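Local atomic coordinates of alpha-11 giardin (Giardia intestinalis, PDB entry 2II2), a protein that binds calcium and, as an annexin, probably attaches to acidic phospholipid membranes, perhaps with a part in the parasite's cytoskeleton and its attachment to the gut. Residues Tyr140-Gly154 with Glu176-Glu189. Numbering follows the deposited sequence.
Sequences YLCHLAIRENRTPRG and EAVVRLIITSTADE
In this all-helical annexin fold, helices 137-147 and 175-184 pack side by side, and the loop after the first helix runs over the end of the second. The two helix segments cross at -35°. Val179 meets Leu141 and Leu144, with its CG1 3.8 Å from Leu144 CD1. Ile183 CG2 lies by the carbonyl of Leu144. Leu141 and Val179 also touch helix 216-230. At the start of the two segments, Glu176 lays CB over one face of the Tyr140 ring, 3.9 Å from the centroid. The Glu176 chain then runs on extended, and OE2 accepts a salt-bridge hydrogen bond from Arg180 NH2 on its anti lone pair. Arg180 NH1 also forms a salt bridge with Glu148 OE2 (3.0 Å), though the hydrogen bond in it is bent and weak. The Glu148 carboxylate stands nearly square to the guanidinium plane, at 85°.

Farther along, Thr151 N bonds to Thr184 O. In one of two conformers of Arg150, NE donates to Ser185 O at 2.7 Å, close to the guanidinium plane. Arg153 bends at chi3 (-64°), which turns its head back toward the helix end. There NH2 donates to Ser185 OG at 2.9 Å, while NE pairs with Asp159. Ser185 OG in turn donates to Leu181 O. Thr186 is the N-cap of helix 187-201, its OG1 accepting from Glu189 N, and its CG2 rests against Pro152. The Glu189 carboxylate grips two successive amides: Arg153 N reaches OE1 and Gly154 N reaches OE2, each at 2.8 Å.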
loop_
_atom_site.group_PDB
_atom_site.type_symbol
_atom_site.label_atom_id
_atom_site.label_comp_id
_atom_site.label_asym_id
_atom_site.label_seq_id
_atom_site.Cartn_x
_atom_site.Cartn_y
_atom_site.Cartn_z
ATOM N N TYR A 140 17.208 2.214 0.887
ATOM C CA TYR A 140 17.315 2.408 2.314
ATOM C C TYR A 140 15.970 2.287 3.008
ATOM O O TYR A 140 15.890 1.748 4.107
ATOM C CB TYR A 140 17.985 3.740 2.692
ATOM C CG TYR A 140 19.474 3.650 2.597
ATOM C CD1 TYR A 140 20.150 4.117 1.477
ATOM C CD2 TYR A 140 20.209 3.066 3.615
ATOM C CE1 TYR A 140 21.535 4.005 1.365
ATOM C CE2 TYR A 140 21.610 2.947 3.515
ATOM C CZ TYR A 140 22.249 3.426 2.386
ATOM O OH TYR A 140 23.618 3.299 2.283
ATOM N N LEU A 141 14.888 2.781 2.402
ATOM C CA LEU A 141 13.560 2.655 3.017
ATOM C C LEU A 141 13.224 1.192 3.233
ATOM O O LEU A 141 12.679 0.838 4.280
ATOM C CB LEU A 141 12.509 3.311 2.136
ATOM C CG LEU A 141 12.451 4.836 2.227
ATOM C CD1 LEU A 141 11.782 5.427 0.983
ATOM C CD2 LEU A 141 11.713 5.244 3.508
ATOM N N CYS A 142 13.536 0.350 2.240
ATOM C CA CYS A 142 13.198 -1.072 2.360
ATOM C C CYS A 142 13.896 -1.701 3.562
ATOM O O CYS A 142 13.270 -2.350 4.423
ATOM C CB CYS A 142 13.545 -1.858 1.107
ATOM S SG CYS A 142 12.559 -1.378 -0.334
ATOM N N HIS A 143 15.212 -1.517 3.623
ATOM C CA HIS A 143 16.005 -2.151 4.671
ATOM C C HIS A 143 15.698 -1.575 6.055
ATOM O O HIS A 143 15.518 -2.305 7.038
ATOM C CB HIS A 143 17.500 -1.971 4.397
ATOM C CG HIS A 143 18.027 -2.823 3.288
ATOM N ND1 HIS A 143 18.890 -3.873 3.518
ATOM C CD2 HIS A 143 17.853 -2.758 1.944
ATOM C CE1 HIS A 143 19.232 -4.410 2.356
ATOM N NE2 HIS A 143 18.623 -3.751 1.384
ATOM N N LEU A 144 15.706 -0.249 6.158
ATOM C CA LEU A 144 15.552 0.361 7.479
ATOM C C LEU A 144 14.141 0.186 8.033
ATOM O O LEU A 144 13.964 0.051 9.242
ATOM C CB LEU A 144 15.999 1.829 7.523
ATOM C CG LEU A 144 17.479 2.063 7.198
ATOM C CD1 LEU A 144 17.824 3.548 7.335
ATOM C CD2 LEU A 144 18.423 1.197 8.022
ATOM N N ALA A 145 13.140 0.136 7.157
ATOM C CA ALA A 145 11.772 -0.104 7.608
ATOM C C ALA A 145 11.661 -1.391 8.418
ATOM O O ALA A 145 10.915 -1.457 9.396
ATOM C CB ALA A 145 10.803 -0.171 6.416
ATOM N N ILE A 146 12.372 -2.425 7.996
ATOM C CA ILE A 146 12.265 -3.693 8.685
ATOM C C ILE A 146 13.300 -3.876 9.807
ATOM O O ILE A 146 13.100 -4.697 10.688
ATOM C CB ILE A 146 12.138 -4.898 7.708
ATOM C CG1 ILE A 146 13.421 -5.110 6.911
ATOM C CG2 ILE A 146 10.856 -4.760 6.797
ATOM C CD1 ILE A 146 13.440 -6.471 6.154
ATOM N N ARG A 147 14.378 -3.088 9.802
ATOM C CA ARG A 147 15.443 -3.206 10.806
ATOM C C ARG A 147 15.267 -2.300 12.008
ATOM O O ARG A 147 15.653 -2.682 13.110
ATOM C CB ARG A 147 16.792 -2.904 10.166
ATOM C CG ARG A 147 17.362 -4.027 9.321
ATOM C CD ARG A 147 18.547 -3.569 8.485
ATOM N NE ARG A 147 19.438 -2.622 9.161
ATOM C CZ ARG A 147 20.280 -1.797 8.533
ATOM N NH1 ARG A 147 20.365 -1.786 7.197
ATOM N NH2 ARG A 147 21.042 -0.968 9.237
ATOM N N GLU A 148 14.735 -1.095 11.799
ATOM C CA GLU A 148 14.839 -0.050 12.811
ATOM C C GLU A 148 13.538 0.213 13.535
ATOM O O GLU A 148 12.457 0.169 12.939
ATOM C CB GLU A 148 15.306 1.253 12.159
ATOM C CG GLU A 148 16.710 1.195 11.581
ATOM C CD GLU A 148 17.768 1.267 12.657
ATOM O OE1 GLU A 148 17.430 1.671 13.789
ATOM O OE2 GLU A 148 18.935 0.937 12.366
ATOM N N ASN A 149 13.681 0.581 14.806
ATOM C CA ASN A 149 12.560 0.921 15.655
ATOM C C ASN A 149 12.481 2.426 15.847
ATOM O O ASN A 149 13.429 3.164 15.518
ATOM C CB ASN A 149 12.677 0.234 17.020
ATOM C CG ASN A 149 12.792 -1.269 16.914
ATOM O OD1 ASN A 149 12.178 -1.890 16.056
ATOM N ND2 ASN A 149 13.578 -1.868 17.813
ATOM N N ARG A 150 11.325 2.878 16.330
ATOM C CA ARG A 150 11.082 4.288 16.640
ATOM C C ARG A 150 11.522 4.545 18.102
ATOM O O ARG A 150 11.223 3.744 18.994
ATOM C CB ARG A 150 9.588 4.642 16.416
ATOM C CG ARG A 150 9.018 4.345 14.970
ATOM C CD ARG A 150 7.456 4.432 14.832
ATOM N NE ARG A 150 7.008 5.786 14.490
ATOM C CZ ARG A 150 5.762 6.202 14.246
ATOM N NH1 ARG A 150 4.708 5.395 14.259
ATOM N NH2 ARG A 150 5.595 7.482 13.938
ATOM N N THR A 151 12.280 5.619 18.338
ATOM C CA THR A 151 12.724 6.008 19.669
ATOM C C THR A 151 12.817 7.526 19.709
ATOM O O THR A 151 13.185 8.162 18.720
ATOM C CB THR A 151 14.111 5.414 20.056
ATOM O OG1 THR A 151 15.116 5.858 19.150
ATOM C CG2 THR A 151 14.118 3.890 20.103
ATOM N N PRO A 152 12.449 8.120 20.852
ATOM C CA PRO A 152 12.581 9.571 20.951
ATOM C C PRO A 152 14.036 10.018 20.901
ATOM O O PRO A 152 14.913 9.316 21.426
ATOM C CB PRO A 152 11.999 9.880 22.333
ATOM C CG PRO A 152 11.182 8.698 22.679
ATOM C CD PRO A 152 11.851 7.531 22.067
ATOM N N ARG A 153 14.286 11.193 20.311
ATOM C CA ARG A 153 15.631 11.776 20.285
ATOM C C ARG A 153 15.736 13.062 21.063
ATOM O O ARG A 153 16.840 13.472 21.376
ATOM C CB ARG A 153 16.105 12.008 18.850
ATOM C CG ARG A 153 16.190 10.723 18.031
ATOM C CD ARG A 153 16.590 10.994 16.580
ATOM N NE ARG A 153 15.597 11.787 15.857
ATOM C CZ ARG A 153 14.663 11.299 15.039
ATOM N NH1 ARG A 153 14.540 9.984 14.828
ATOM N NH2 ARG A 153 13.845 12.144 14.416
ATOM N N GLY A 154 14.616 13.736 21.332
ATOM C CA GLY A 154 14.688 15.007 22.067
ATOM C C GLY A 154 15.458 16.077 21.314
ATOM O O GLY A 154 16.089 16.938 21.910
ATOM N N GLU A 176 20.612 8.078 3.349
ATOM C CA GLU A 176 20.516 7.233 4.531
ATOM C C GLU A 176 20.103 8.048 5.756
ATOM O O GLU A 176 19.227 7.628 6.502
ATOM C CB GLU A 176 21.824 6.509 4.800
ATOM C CG GLU A 176 21.789 5.689 6.072
ATOM C CD GLU A 176 23.043 4.860 6.299
ATOM O OE1 GLU A 176 23.975 4.916 5.472
ATOM O OE2 GLU A 176 23.086 4.168 7.333
ATOM N N ALA A 177 20.697 9.224 5.935
ATOM C CA ALA A 177 20.368 10.057 7.097
ATOM C C ALA A 177 18.891 10.479 7.055
ATOM O O ALA A 177 18.226 10.529 8.091
ATOM C CB ALA A 177 21.294 11.272 7.186
ATOM N N VAL A 178 18.382 10.818 5.861
ATOM C CA VAL A 178 16.994 11.247 5.750
ATOM C C VAL A 178 16.057 10.100 6.074
ATOM O O VAL A 178 15.119 10.270 6.843
ATOM C CB VAL A 178 16.715 11.819 4.342
ATOM C CG1 VAL A 178 15.210 12.038 4.136
ATOM C CG2 VAL A 178 17.472 13.115 4.152
ATOM N N VAL A 179 16.313 8.936 5.482
ATOM C CA VAL A 179 15.477 7.785 5.710
ATOM C C VAL A 179 15.528 7.405 7.191
ATOM O O VAL A 179 14.484 7.151 7.818
ATOM C CB VAL A 179 15.907 6.601 4.820
ATOM C CG1 VAL A 179 15.153 5.348 5.236
ATOM C CG2 VAL A 179 15.619 6.923 3.380
ATOM N N ARG A 180 16.725 7.344 7.780
ATOM C CA ARG A 180 16.843 6.954 9.175
ATOM C C ARG A 180 16.057 7.901 10.054
ATOM O O ARG A 180 15.337 7.444 10.957
ATOM C CB ARG A 180 18.301 6.938 9.585
ATOM C CG ARG A 180 18.542 6.510 10.986
ATOM C CD ARG A 180 20.040 6.374 11.214
ATOM N NE ARG A 180 20.674 5.471 10.250
ATOM C CZ ARG A 180 20.692 4.142 10.361
ATOM N NH1 ARG A 180 20.097 3.526 11.379
ATOM N NH2 ARG A 180 21.297 3.418 9.438
ATOM N N LEU A 181 16.199 9.212 9.797
ATOM C CA LEU A 181 15.454 10.188 10.608
ATOM C C LEU A 181 13.958 9.919 10.594
ATOM O O LEU A 181 13.314 9.816 11.659
ATOM C CB LEU A 181 15.774 11.603 10.158
ATOM C CG LEU A 181 15.253 12.780 10.997
ATOM C CD1 LEU A 181 16.085 14.002 10.689
ATOM C CD2 LEU A 181 13.777 13.082 10.731
ATOM N N ILE A 182 13.422 9.760 9.388
ATOM C CA ILE A 182 11.977 9.575 9.265
ATOM C C ILE A 182 11.521 8.242 9.868
ATOM O O ILE A 182 10.586 8.195 10.669
ATOM C CB ILE A 182 11.553 9.670 7.798
ATOM C CG1 ILE A 182 11.791 11.079 7.250
ATOM C CG2 ILE A 182 10.089 9.340 7.640
ATOM C CD1 ILE A 182 11.674 11.195 5.749
ATOM N N ILE A 183 12.204 7.160 9.486
ATOM C CA ILE A 183 11.798 5.820 9.912
ATOM C C ILE A 183 11.896 5.571 11.419
ATOM O O ILE A 183 11.126 4.757 11.958
ATOM C CB ILE A 183 12.602 4.704 9.143
ATOM C CG1 ILE A 183 12.254 4.673 7.659
ATOM C CG2 ILE A 183 12.522 3.335 9.858
ATOM C CD1 ILE A 183 10.908 4.122 7.369
ATOM N N THR A 184 12.820 6.260 12.088
ATOM C CA THR A 184 13.008 6.046 13.518
ATOM C C THR A 184 12.307 7.079 14.384
ATOM O O THR A 184 12.430 7.022 15.606
ATOM C CB THR A 184 14.509 6.022 13.919
ATOM O OG1 THR A 184 15.101 7.302 13.669
ATOM C CG2 THR A 184 15.293 4.943 13.175
ATOM N N SER A 185 11.562 8.008 13.797
ATOM C CA SER A 185 10.879 9.025 14.597
ATOM C C SER A 185 9.654 8.457 15.241
ATOM O O SER A 185 8.871 7.768 14.590
ATOM C CB SER A 185 10.430 10.211 13.733
ATOM O OG SER A 185 11.508 10.944 13.177
ATOM N N THR A 186 9.448 8.809 16.507
ATOM C CA THR A 186 8.144 8.558 17.094
ATOM C C THR A 186 7.096 9.492 16.470
ATOM O O THR A 186 7.432 10.564 15.958
ATOM C CB THR A 186 8.142 8.770 18.614
ATOM O OG1 THR A 186 8.386 10.155 18.878
ATOM C CG2 THR A 186 9.180 7.906 19.298
ATOM N N ALA A 187 5.832 9.101 16.558
ATOM C CA ALA A 187 4.761 9.950 16.031
ATOM C C ALA A 187 4.725 11.291 16.754
ATOM O O ALA A 187 4.523 12.330 16.130
ATOM C CB ALA A 187 3.399 9.264 16.124
ATOM N N ASP A 188 4.911 11.278 18.069
ATOM C CA ASP A 188 4.838 12.526 18.822
ATOM C C ASP A 188 5.934 13.489 18.391
ATOM O O ASP A 188 5.670 14.668 18.132
ATOM C CB ASP A 188 4.919 12.268 20.332
ATOM C CG ASP A 188 3.632 11.708 20.927
ATOM O OD1 ASP A 188 2.614 11.563 20.228
ATOM O OD2 ASP A 188 3.653 11.414 22.134
ATOM N N GLU A 189 7.179 13.012 18.352
ATOM C CA GLU A 189 8.255 13.893 17.936
ATOM C C GLU A 189 8.130 14.295 16.471
ATOM O O GLU A 189 8.413 15.437 16.121
ATOM C CB GLU A 189 9.612 13.250 18.159
ATOM C CG GLU A 189 9.996 13.262 19.624
ATOM C CD GLU A 189 11.481 12.984 19.908
ATOM O OE1 GLU A 189 12.196 12.501 18.986
ATOM O OE2 GLU A 189 11.899 13.203 21.088
HETATM O O HOH W 1 10.444 2.002 12.350
HETATM O O HOH W 2 11.759 10.278 17.416
#